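Local coordinates for neuraminidase (Influenza A virus, PDB 4K3Y), which is a neuraminidase-like surface protein of a bat influenza A virus, with a beta-propeller ectodomain and a function that probably differs from that of classical sialidases, at residues I159-T164 / S169-Y174. Numbering follows the deposited sequence.
Sequences IIADGT and SSHRLY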
loop_
_atom_site.group_PDB
_atom_site.type_symbol
_atom_site.label_atom_id
_atom_site.label_comp_id
_atom_site.label_asym_id
_atom_site.label_seq_id
_atom_site.Cartn_x
_atom_site.Cartn_y
_atom_site.Cartn_z
ATOM N N ILE C 159 14.212 -29.082 3.706
ATOM C CA ILE C 159 15.407 -29.831 4.082
ATOM C C ILE C 159 16.384 -28.921 4.824
ATOM O O ILE C 159 16.605 -27.788 4.410
ATOM C CB ILE C 159 16.063 -30.475 2.848
ATOM C CG1 ILE C 159 15.052 -31.391 2.153
ATOM C CG2 ILE C 159 17.309 -31.265 3.255
ATOM C CD1 ILE C 159 15.347 -31.704 0.693
ATOM N N ILE C 160 16.946 -29.409 5.928
ATOM C CA ILE C 160 17.879 -28.615 6.732
ATOM C C ILE C 160 19.212 -29.325 6.924
ATOM O O ILE C 160 19.258 -30.532 7.164
ATOM C CB ILE C 160 17.277 -28.250 8.098
ATOM C CG1 ILE C 160 16.006 -27.420 7.889
ATOM C CG2 ILE C 160 18.287 -27.494 8.974
ATOM C CD1 ILE C 160 15.393 -26.926 9.166
ATOM N N ALA C 161 20.296 -28.561 6.814
ATOM C CA ALA C 161 21.642 -29.111 6.900
ATOM C C ALA C 161 22.309 -28.812 8.243
ATOM O O ALA C 161 22.180 -27.708 8.783
ATOM C CB ALA C 161 22.494 -28.582 5.760
ATOM N N ASP C 162 23.026 -29.806 8.763
ATOM C CA ASP C 162 23.859 -29.647 9.947
ATOM C C ASP C 162 25.276 -30.128 9.616
ATOM O O ASP C 162 25.558 -30.522 8.475
ATOM C CB ASP C 162 23.288 -30.454 11.116
ATOM C CG ASP C 162 23.672 -29.884 12.473
ATOM O OD1 ASP C 162 24.665 -29.124 12.562
ATOM O OD2 ASP C 162 22.976 -30.208 13.460
ATOM N N GLY C 163 26.166 -30.089 10.609
ATOM C CA GLY C 163 27.558 -30.448 10.403
ATOM C C GLY C 163 28.455 -29.226 10.404
ATOM O O GLY C 163 28.009 -28.120 10.105
ATOM N N THR C 164 29.724 -29.420 10.738
ATOM C CA THR C 164 30.667 -28.304 10.799
ATOM C C THR C 164 31.557 -28.216 9.554
ATOM O O THR C 164 32.177 -27.189 9.301
ATOM C CB THR C 164 31.544 -28.387 12.057
ATOM O OG1 THR C 164 32.075 -29.714 12.191
ATOM C CG2 THR C 164 30.732 -28.041 13.291
ATOM N N SER C 169 28.645 -33.681 6.624
ATOM C CA SER C 169 27.362 -32.984 6.678
ATOM C C SER C 169 26.207 -33.949 6.944
ATOM O O SER C 169 26.145 -35.035 6.354
ATOM C CB SER C 169 27.114 -32.234 5.366
ATOM O OG SER C 169 27.414 -33.046 4.245
ATOM N N SER C 170 25.296 -33.564 7.834
ATOM C CA SER C 170 24.065 -34.331 8.004
ATOM C C SER C 170 22.879 -33.546 7.447
ATOM O O SER C 170 22.884 -32.312 7.449
ATOM C CB SER C 170 23.849 -34.710 9.470
ATOM O OG SER C 170 23.845 -33.569 10.309
ATOM N N HIS C 171 21.872 -34.256 6.952
ATOM C CA HIS C 171 20.704 -33.593 6.362
ATOM C C HIS C 171 19.396 -34.256 6.789
ATOM O O HIS C 171 19.322 -35.474 6.952
ATOM C CB HIS C 171 20.840 -33.540 4.835
ATOM C CG HIS C 171 22.179 -33.045 4.384
ATOM N ND1 HIS C 171 22.481 -31.704 4.276
ATOM C CD2 HIS C 171 23.316 -33.712 4.072
ATOM C CE1 HIS C 171 23.736 -31.567 3.890
ATOM N NE2 HIS C 171 24.266 -32.770 3.760
ATOM N N ARG C 172 18.370 -33.441 6.989
ATOM C CA ARG C 172 17.092 -33.938 7.477
ATOM C C ARG C 172 15.902 -33.455 6.665
ATOM O O ARG C 172 15.840 -32.296 6.245
ATOM C CB ARG C 172 16.906 -33.548 8.940
ATOM C CG ARG C 172 17.761 -34.362 9.891
ATOM C CD ARG C 172 17.524 -33.924 11.311
ATOM N NE ARG C 172 18.197 -34.792 12.269
ATOM C CZ ARG C 172 18.041 -34.698 13.588
ATOM N NH1 ARG C 172 17.225 -33.772 14.089
ATOM N NH2 ARG C 172 18.692 -35.530 14.402
ATOM N N LEU C 173 14.960 -34.365 6.453
ATOM C CA LEU C 173 13.699 -34.046 5.798
ATOM C C LEU C 173 12.646 -33.633 6.836
ATOM O O LEU C 173 12.298 -34.410 7.716
ATOM C CB LEU C 173 13.211 -35.262 5.016
ATOM C CG LEU C 173 12.822 -35.001 3.567
ATOM C CD1 LEU C 173 12.112 -36.215 2.988
ATOM C CD2 LEU C 173 11.951 -33.750 3.459
ATOM N N TYR C 174 12.147 -32.405 6.741
ATOM C CA TYR C 174 11.127 -31.937 7.679
ATOM C C TYR C 174 9.749 -31.806 7.028
ATOM O O TYR C 174 9.615 -31.270 5.922
ATOM C CB TYR C 174 11.534 -30.608 8.331
ATOM C CG TYR C 174 12.582 -30.751 9.415
ATOM C CD1 TYR C 174 13.936 -30.820 9.093
ATOM C CD2 TYR C 174 12.223 -30.814 10.757
ATOM C CE1 TYR C 174 14.900 -30.955 10.068
ATOM C CE2 TYR C 174 13.188 -30.951 11.745
ATOM C CZ TYR C 174 14.527 -31.021 11.389
ATOM O OH TYR C 174 15.510 -31.156 12.341
#
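Ile160 and Tyr174 meet diagonally across two antiparallel strands, their side chains at about a right angle. With Ile160 CG1 beside the backbone N (chi1 -61°), the longer branch carries CD1 to the ring's CD1-CE1 bond; Ile160 CB comes obliquely, 4.1 Å from Tyr174 CE1. Ile134 of strand 129-134 touches both residues. The same sheet face carries Arg172, whose guanidinium has the Tyr174 hydroxyl at its edge, in plane, and makes a cation-pi contact with Trp184. Further along, Ser170 OG sits 3.3 Å from Asp162 CB, while the Asp162 carboxylate turns away: OD1 takes Gly163 N (2.6 Å) and Gly140 N, OD2 takes Asn138 N. On the other face, the methyl of Ala161 lies obliquely against the His171 imidazole, CB 3.5 Å from ND1, and Ile159 CG1 meets Leu173 CD2 at 4.1 Å. Two backbone pairs clasp the strands. Ile160 and Arg172 exchange bonds in the carbonyl planes; at Asp162 and Ser170, Asp162 N to Ser170 O is nearly straight (2.8 Å, 177°), whereas Ser170 N lies above the carbonyl plane of Asp162. This is the hairpin formed by strands 155-162 and 170-177, second and third in one blade of the six-bladed beta-propeller of influenza neuraminidases.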